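Local coordinates for protein putative RnfG subunit of electron transport complex (Thermotoga maritima, PDB 3DCZ) that is probably the FMN-carrying subunit G of a membrane-bound Rnf complex that couples electron transfer to ion translocation across the membrane, at residues R82-F94 and A190-L202. Sequence-based numbering, arbitrary orientation.
Sequences RNAYVLSGYAPGF and AVVTALNLMYRYL. With ACT (acetate ion), chain D.
F94 reaches back from the end of the strand segment to the 190-202 segment of helix 188-206, its ring brought there by the type II turn A91-F94, closed by F94 N to A91 O. CE1 lies 3.4 Å from CB of A190, CZ reaches CG2 of V191, and CE2 approaches CB of A194. An alanine in place of F94 would probably open a gap beside A190, V191 and A194 and leave the turn less firmly tied to the helix.

At the other end, CD2 of L202 meets CB of Y85, 4.0 Å away. Between them L87 and M198, a selenomethionine, lie alongside, running in opposing directions. In the conformer of L87 modelled here, one of two and so less certain, CG is 3.6 Å from CG of M198; chi1 at 65° directs CD1 to CD2 of Y201 and CD2 to CD1 of L202.

Elsewhere the helix packs against backbone. SE of M198 lies 3.6 Å from the carbonyl carbon of S88; the bend at chi3 turns only CE, less surely placed, toward N of G89. CB of A194 also rests against G89, their CA atoms 5.2 Å apart. A91 sets its CB 3.5 Å from O of A190 and beside CG2 of T193, whose hydroxyl turns back to R189 O.

No hydrogen bond crosses the interface. An acetate O, probably from the crystallisation liquor, accepts N83 ND2 (3.0 Å, 159°) and Y85 OH (2.6 Å), in plane at the Y85 ring edge.

This is plain helix-on-sheet packing in the FMN-binding domain. Strand 83-90 is the middle of five antiparallel strands, between 67-77 and 98-107; the 190-202 axis runs at 132° to it, N-to-C directions compared, with L195 and L202 reaching strand 98-107 and L197 and Y201 strand 59-64.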
ATOM      1  N   ARG A  82      -0.618  12.104  12.461  1.00 14.27           N
ATOM      2  CA  ARG A  82      -0.558  12.114  10.994  1.00 15.11           C
ATOM      3  C   ARG A  82      -1.793  11.448  10.413  1.00 16.28           C
ATOM      4  O   ARG A  82      -2.314  10.495  10.970  1.00 15.90           O
ATOM      5  CB  ARG A  82       0.703  11.384  10.502  1.00 18.19           C
ATOM      6  CG  ARG A  82       2.010  11.973  10.999  1.00 18.44           C
ATOM      7  CD  ARG A  82       3.203  11.157  10.494  1.00 22.02           C
ATOM      8  NE  ARG A  82       3.291   9.859  11.201  1.00 30.88           N
ATOM      9  CZ  ARG A  82       3.870   8.752  10.723  1.00 36.46           C
ATOM     10  NH1 ARG A  82       4.452   8.719   9.524  1.00 37.20           N
ATOM     11  NH2 ARG A  82       3.865   7.651  11.462  1.00 39.33           N
ATOM     12  N   ASN A  83      -2.249  11.940   9.269  1.00 16.46           N
ATOM     13  CA  ASN A  83      -3.374  11.318   8.575  1.00 14.44           C
ATOM     14  C   ASN A  83      -2.909  10.166   7.729  1.00 14.96           C
ATOM     15  O   ASN A  83      -2.021  10.304   6.890  1.00 16.25           O
ATOM     16  CB  ASN A  83      -4.102  12.342   7.698  1.00 13.60           C
ATOM     17  CG  ASN A  83      -4.958  13.300   8.500  1.00 17.37           C
ATOM     18  OD1 ASN A  83      -4.971  13.268   9.735  1.00 20.38           O
ATOM     19  ND2 ASN A  83      -5.688  14.126   7.807  1.00 22.62           N
ATOM     20  N   ALA A  84      -3.555   9.031   7.940  1.00 14.89           N
ATOM     21  CA  ALA A  84      -3.231   7.792   7.255  1.00 12.34           C
ATOM     22  C   ALA A  84      -4.464   7.365   6.450  1.00 12.63           C
ATOM     23  O   ALA A  84      -5.585   7.629   6.855  1.00 13.95           O
ATOM     24  CB  ALA A  84      -2.826   6.747   8.252  1.00 14.85           C
ATOM     25  N   TYR A  85      -4.218   6.715   5.310  1.00 13.63           N
ATOM     26  CA  TYR A  85      -5.264   6.270   4.399  1.00 12.31           C
ATOM     27  C   TYR A  85      -4.975   4.833   4.059  1.00 13.07           C
ATOM     28  O   TYR A  85      -3.821   4.514   3.725  1.00 15.60           O
ATOM     29  CB  TYR A  85      -5.241   7.145   3.133  1.00 14.23           C
ATOM     30  CG  TYR A  85      -5.586   8.559   3.480  1.00 12.76           C
ATOM     31  CD1 TYR A  85      -6.938   8.947   3.549  1.00 17.10           C
ATOM     32  CD2 TYR A  85      -4.624   9.461   3.865  1.00 15.85           C
ATOM     33  CE1 TYR A  85      -7.289  10.207   3.965  1.00 16.18           C
ATOM     34  CE2 TYR A  85      -4.976  10.743   4.252  1.00 17.62           C
ATOM     35  CZ  TYR A  85      -6.317  11.108   4.305  1.00 15.28           C
ATOM     36  OH  TYR A  85      -6.688  12.358   4.727  1.00 18.11           O
ATOM     37  N   VAL A  86      -5.977   3.968   4.140  1.00 13.35           N
ATOM     38  CA  VAL A  86      -5.833   2.588   3.698  1.00 13.13           C
ATOM     39  C   VAL A  86      -6.808   2.371   2.566  1.00 14.75           C
ATOM     40  O   VAL A  86      -7.980   2.706   2.637  1.00 15.16           O
ATOM     41  CB  VAL A  86      -6.050   1.570   4.859  1.00 14.76           C
ATOM     42  CG1 VAL A  86      -6.025   0.147   4.313  1.00 14.84           C
ATOM     43  CG2 VAL A  86      -4.997   1.795   5.967  1.00 14.70           C
ATOM     44  N   LEU A  87      -6.273   1.816   1.492  1.00 14.28           N
ATOM     45  CA  LEU A  87      -7.148   1.374   0.411  0.50 14.00           C
ATOM     46  C   LEU A  87      -6.626   0.097  -0.207  1.00 16.39           C
ATOM     47  O   LEU A  87      -5.641  -0.470   0.262  1.00 14.55           O
ATOM     48  CB  LEU A  87      -7.383   2.507  -0.606  0.50 13.92           C
ATOM     49  CG  LEU A  87      -6.203   3.032  -1.430  0.50 10.64           C
ATOM     50  CD1 LEU A  87      -6.664   4.156  -2.354  0.50 15.90           C
ATOM     51  CD2 LEU A  87      -5.075   3.557  -0.516  0.50 12.95           C
ATOM     52  N   SER A  88      -7.352  -0.392  -1.211  1.00 15.50           N
ATOM     53  CA  SER A  88      -7.017  -1.638  -1.854  1.00 15.17           C
ATOM     54  C   SER A  88      -6.899  -1.405  -3.369  1.00 14.50           C
ATOM     55  O   SER A  88      -7.381  -0.407  -3.924  1.00 12.87           O
ATOM     56  CB  SER A  88      -8.130  -2.641  -1.534  1.00 19.87           C
ATOM     57  OG  SER A  88      -8.013  -3.054  -0.169  1.00 27.75           O
ATOM     58  N   GLY A  89      -6.307  -2.373  -4.047  1.00 15.08           N
ATOM     59  CA  GLY A  89      -6.163  -2.278  -5.464  1.00 14.00           C
ATOM     60  C   GLY A  89      -5.937  -3.595  -6.156  1.00 14.65           C
ATOM     61  O   GLY A  89      -5.621  -4.622  -5.525  1.00 15.20           O
ATOM     62  N   TYR A  90      -6.139  -3.541  -7.456  1.00 13.58           N
ATOM     63  CA  TYR A  90      -6.030  -4.679  -8.345  1.00 11.55           C
ATOM     64  C   TYR A  90      -5.296  -4.276  -9.629  1.00 11.58           C
ATOM     65  O   TYR A  90      -5.504  -3.191 -10.144  1.00 13.82           O
ATOM     66  CB  TYR A  90      -7.435  -5.145  -8.755  1.00 13.15           C
ATOM     67  CG  TYR A  90      -7.452  -6.171  -9.872  1.00 11.87           C
ATOM     68  CD1 TYR A  90      -7.242  -7.529  -9.626  1.00 15.69           C
ATOM     69  CD2 TYR A  90      -7.625  -5.764 -11.198  1.00 12.99           C
ATOM     70  CE1 TYR A  90      -7.243  -8.431 -10.680  1.00 15.62           C
ATOM     71  CE2 TYR A  90      -7.634  -6.662 -12.233  1.00 14.62           C
ATOM     72  CZ  TYR A  90      -7.433  -7.980 -11.975  1.00 13.11           C
ATOM     73  OH  TYR A  90      -7.440  -8.820 -13.086  1.00 17.84           O
ATOM     74  N   ALA A  91      -4.498  -5.173 -10.176  1.00 13.71           N
ATOM     75  CA  ALA A  91      -3.988  -5.047 -11.528  1.00 13.51           C
ATOM     76  C   ALA A  91      -4.019  -6.408 -12.194  1.00 14.36           C
ATOM     77  O   ALA A  91      -3.871  -7.426 -11.527  1.00 18.56           O
ATOM     78  CB  ALA A  91      -2.543  -4.460 -11.531  1.00 16.18           C
ATOM     79  N   PRO A  92      -4.235  -6.420 -13.514  1.00 17.05           N
ATOM     80  CA  PRO A  92      -4.146  -7.707 -14.255  1.00 23.13           C
ATOM     81  C   PRO A  92      -2.792  -8.409 -13.998  1.00 24.67           C
ATOM     82  O   PRO A  92      -1.768  -7.765 -13.934  1.00 27.74           O
ATOM     83  CB  PRO A  92      -4.303  -7.295 -15.713  1.00 25.00           C
ATOM     84  CG  PRO A  92      -4.939  -5.949 -15.709  1.00 22.74           C
ATOM     85  CD  PRO A  92      -4.557  -5.284 -14.389  1.00 18.29           C
ATOM     86  N   GLY A  93      -2.804  -9.722 -13.805  1.00 29.51           N
ATOM     87  CA  GLY A  93      -1.631 -10.449 -13.291  1.00 30.69           C
ATOM     88  C   GLY A  93      -2.023 -11.014 -11.931  1.00 34.15           C
ATOM     89  O   GLY A  93      -1.434 -11.980 -11.454  1.00 37.43           O
ATOM     90  N   PHE A  94      -3.032 -10.408 -11.309  1.00 33.84           N
ATOM     91  CA  PHE A  94      -3.669 -10.982 -10.138  1.00 35.32           C
ATOM     92  C   PHE A  94      -4.712 -12.005 -10.562  1.00 38.19           C
ATOM     93  O   PHE A  94      -4.532 -12.686 -11.574  1.00 43.00           O
ATOM     94  CB  PHE A  94      -4.293  -9.893  -9.297  1.00 36.88           C
ATOM     95  CG  PHE A  94      -3.291  -8.958  -8.707  1.00 31.86           C
ATOM     96  CD1 PHE A  94      -1.935  -9.269  -8.695  1.00 30.06           C
ATOM     97  CD2 PHE A  94      -3.704  -7.772  -8.146  1.00 38.13           C
ATOM     98  CE1 PHE A  94      -1.039  -8.398  -8.129  1.00 28.19           C
ATOM     99  CE2 PHE A  94      -2.793  -6.902  -7.619  1.00 31.50           C
ATOM    100  CZ  PHE A  94      -1.465  -7.221  -7.623  1.00 30.22           C
ATOM    101  N   ALA A 190       2.724  -6.328 -11.102  1.00 14.87           N
ATOM    102  CA  ALA A 190       1.298  -6.110 -10.903  1.00 15.74           C
ATOM    103  C   ALA A 190       1.063  -5.435  -9.560  1.00 13.88           C
ATOM    104  O   ALA A 190       0.226  -4.546  -9.420  1.00 13.61           O
ATOM    105  CB  ALA A 190       0.507  -7.452 -11.000  1.00 17.29           C
ATOM    106  N   VAL A 191       1.821  -5.848  -8.553  1.00 13.33           N
ATOM    107  CA  VAL A 191       1.739  -5.189  -7.221  1.00 13.61           C
ATOM    108  C   VAL A 191       2.130  -3.709  -7.313  1.00 14.79           C
ATOM    109  O   VAL A 191       1.426  -2.836  -6.808  1.00 14.69           O
ATOM    110  CB  VAL A 191       2.597  -5.893  -6.168  1.00 14.85           C
ATOM    111  CG1 VAL A 191       2.517  -5.160  -4.781  1.00 17.75           C
ATOM    112  CG2 VAL A 191       2.172  -7.358  -6.033  1.00 17.51           C
ATOM    113  N   VAL A 192       3.268  -3.430  -7.937  1.00 16.19           N
ATOM    114  CA  VAL A 192       3.706  -2.057  -8.163  1.00 14.90           C
ATOM    115  C   VAL A 192       2.644  -1.240  -8.910  1.00 12.83           C
ATOM    116  O   VAL A 192       2.360  -0.091  -8.572  1.00 14.16           O
ATOM    117  CB  VAL A 192       5.066  -2.068  -8.893  1.00 18.47           C
ATOM    118  CG1 VAL A 192       5.362  -0.748  -9.640  1.00 17.44           C
ATOM    119  CG2 VAL A 192       6.163  -2.415  -7.899  1.00 14.68           C
ATOM    120  N   THR A 193       2.022  -1.839  -9.928  1.00 14.20           N
ATOM    121  CA  THR A 193       1.007  -1.120 -10.703  1.00 13.73           C
ATOM    122  C   THR A 193      -0.165  -0.727  -9.816  1.00 13.24           C
ATOM    123  O   THR A 193      -0.612   0.434  -9.827  1.00 15.09           O
ATOM    124  CB  THR A 193       0.539  -1.966 -11.892  1.00 15.16           C
ATOM    125  OG1 THR A 193       1.641  -2.118 -12.814  1.00 15.83           O
ATOM    126  CG2 THR A 193      -0.616  -1.298 -12.638  1.00 15.97           C
ATOM    127  N   ALA A 194      -0.677  -1.695  -9.058  1.00 14.32           N
ATOM    128  CA  ALA A 194      -1.755  -1.441  -8.093  1.00 14.52           C
ATOM    129  C   ALA A 194      -1.404  -0.291  -7.119  1.00 13.29           C
ATOM    130  O   ALA A 194      -2.193   0.643  -6.895  1.00 14.75           O
ATOM    131  CB  ALA A 194      -2.091  -2.731  -7.330  1.00 13.42           C
ATOM    132  N   LEU A 195      -0.202  -0.348  -6.568  1.00 14.05           N
ATOM    133  CA  LEU A 195       0.285   0.681  -5.633  1.00 14.15           C
ATOM    134  C   LEU A 195       0.320   2.062  -6.310  1.00 14.25           C
ATOM    135  O   LEU A 195      -0.127   3.066  -5.744  1.00 14.31           O
ATOM    136  CB  LEU A 195       1.674   0.288  -5.105  1.00 15.40           C
ATOM    137  CG  LEU A 195       1.631  -0.876  -4.119  1.00 13.85           C
ATOM    138  CD1 LEU A 195       3.069  -1.325  -3.802  1.00 13.93           C
ATOM    139  CD2 LEU A 195       0.844  -0.512  -2.817  1.00 16.03           C
ATOM    140  N   ASN A 196       0.836   2.103  -7.536  1.00 14.18           N
ATOM    141  CA  ASN A 196       0.887   3.335  -8.270  1.00 12.12           C
ATOM    142  C   ASN A 196      -0.513   3.912  -8.534  1.00 12.28           C
ATOM    143  O   ASN A 196      -0.729   5.117  -8.496  1.00 14.29           O
ATOM    144  CB  ASN A 196       1.622   3.133  -9.585  1.00 12.58           C
ATOM    145  CG  ASN A 196       3.127   3.111  -9.436  1.00 13.39           C
ATOM    146  OD1 ASN A 196       3.686   3.761  -8.532  1.00 17.39           O
ATOM    147  ND2 ASN A 196       3.793   2.420 -10.352  1.00 15.71           N
ATOM    148  N   LEU A 197      -1.476   3.046  -8.834  1.00 13.91           N
ATOM    149  CA  LEU A 197      -2.841   3.507  -9.027  1.00 14.09           C
ATOM    150  C   LEU A 197      -3.477   4.053  -7.766  1.00 13.27           C
ATOM    151  O   LEU A 197      -4.221   5.048  -7.807  1.00 14.61           O
ATOM    152  CB  LEU A 197      -3.704   2.391  -9.634  1.00 15.44           C
ATOM    153  CG  LEU A 197      -3.360   1.997 -11.072  1.00 14.93           C
ATOM    154  CD1 LEU A 197      -4.227   0.808 -11.474  1.00 19.62           C
ATOM    155  CD2 LEU A 197      -3.555   3.205 -11.961  1.00 16.88           C
HETATM  156  N   MSE A 198      -3.245   3.380  -6.640  1.00 14.63           N
HETATM  157  CA  MSE A 198      -3.781   3.847  -5.374  1.00 12.94           C
HETATM  158  C   MSE A 198      -3.234   5.238  -5.038  1.00 13.84           C
HETATM  159  O   MSE A 198      -3.958   6.110  -4.581  1.00 15.24           O
HETATM  160  CB  MSE A 198      -3.448   2.830  -4.270  1.00 13.60           C
HETATM  161  CG  MSE A 198      -4.393   1.661  -4.248  1.00 15.73           C
HETATM  162 SE   MSE A 198      -3.859   0.436  -2.770  0.75 16.85          SE
HETATM  163  CE  MSE A 198      -3.116  -0.426  -4.020  1.00 11.54           C
ATOM    164  N   TYR A 199      -1.945   5.433  -5.306  1.00 14.07           N
ATOM    165  CA  TYR A 199      -1.325   6.750  -5.117  1.00 14.84           C
ATOM    166  C   TYR A 199      -1.958   7.800  -6.031  1.00 13.62           C
ATOM    167  O   TYR A 199      -2.297   8.901  -5.577  1.00 15.18           O
ATOM    168  CB  TYR A 199       0.171   6.653  -5.328  1.00 15.56           C
ATOM    169  CG  TYR A 199       0.885   7.978  -5.235  1.00 14.92           C
ATOM    170  CD1 TYR A 199       1.098   8.612  -3.991  1.00 15.51           C
ATOM    171  CD2 TYR A 199       1.378   8.601  -6.381  1.00 15.29           C
ATOM    172  CE1 TYR A 199       1.770   9.840  -3.930  1.00 17.70           C
ATOM    173  CE2 TYR A 199       2.036   9.823  -6.304  1.00 14.23           C
ATOM    174  CZ  TYR A 199       2.231  10.424  -5.076  1.00 15.19           C
ATOM    175  OH  TYR A 199       2.942  11.630  -5.025  1.00 20.60           O
ATOM    176  N   ARG A 200      -2.157   7.448  -7.304  1.00 14.11           N
ATOM    177  CA  ARG A 200      -2.829   8.344  -8.223  1.00 13.61           C
ATOM    178  C   ARG A 200      -4.178   8.766  -7.691  1.00 15.99           C
ATOM    179  O   ARG A 200      -4.518   9.937  -7.694  1.00 16.72           O
ATOM    180  CB  ARG A 200      -3.004   7.690  -9.558  1.00 15.74           C
ATOM    181  CG  ARG A 200      -1.836   7.831 -10.443  1.00 26.12           C
ATOM    182  CD  ARG A 200      -2.184   7.249 -11.810  1.00 26.42           C
ATOM    183  NE  ARG A 200      -3.293   7.914 -12.493  1.00 23.88           N
ATOM    184  CZ  ARG A 200      -3.822   7.506 -13.657  1.00 26.60           C
ATOM    185  NH1 ARG A 200      -3.407   6.387 -14.241  1.00 28.97           N
ATOM    186  NH2 ARG A 200      -4.769   8.189 -14.229  1.00 21.77           N
ATOM    187  N   TYR A 201      -4.938   7.790  -7.231  1.00 15.31           N
ATOM    188  CA  TYR A 201      -6.277   8.074  -6.719  1.00 14.35           C
ATOM    189  C   TYR A 201      -6.225   8.993  -5.503  1.00 14.95           C
ATOM    190  O   TYR A 201      -6.929   9.976  -5.455  1.00 15.86           O
ATOM    191  CB  TYR A 201      -6.989   6.748  -6.386  1.00 14.35           C
ATOM    192  CG  TYR A 201      -8.371   6.983  -5.824  1.00 13.87           C
ATOM    193  CD1 TYR A 201      -9.462   7.106  -6.673  1.00 16.00           C
ATOM    194  CD2 TYR A 201      -8.576   7.148  -4.456  1.00 16.61           C
ATOM    195  CE1 TYR A 201     -10.741   7.358  -6.192  1.00 16.46           C
ATOM    196  CE2 TYR A 201      -9.875   7.384  -3.969  1.00 18.41           C
ATOM    197  CZ  TYR A 201     -10.939   7.485  -4.855  1.00 17.80           C
ATOM    198  OH  TYR A 201     -12.219   7.715  -4.406  1.00 20.68           O
ATOM    199  N   LEU A 202      -5.368   8.682  -4.530  1.00 14.87           N
ATOM    200  CA  LEU A 202      -5.232   9.542  -3.342  1.00 17.71           C
ATOM    201  C   LEU A 202      -4.866  10.980  -3.707  1.00 20.02           C
ATOM    202  O   LEU A 202      -5.387  11.935  -3.132  1.00 17.08           O
ATOM    203  CB  LEU A 202      -4.169   9.002  -2.395  1.00 20.94           C
ATOM    204  CG  LEU A 202      -4.540   7.762  -1.610  1.00 21.31           C
ATOM    205  CD1 LEU A 202      -3.347   7.265  -0.748  1.00 23.92           C
ATOM    206  CD2 LEU A 202      -5.747   8.060  -0.726  1.00 25.84           C
TER
HETATM  207  C   ACT D   4      -4.790  15.181   4.138  1.00 30.92           C
HETATM  208  O   ACT D   4      -4.819  14.212   4.915  1.00 29.49           O
HETATM  209  OXT ACT D   4      -4.322  16.227   4.642  1.00 38.17           O
HETATM  210  CH3 ACT D   4      -5.236  15.098   2.718  1.00 31.68           C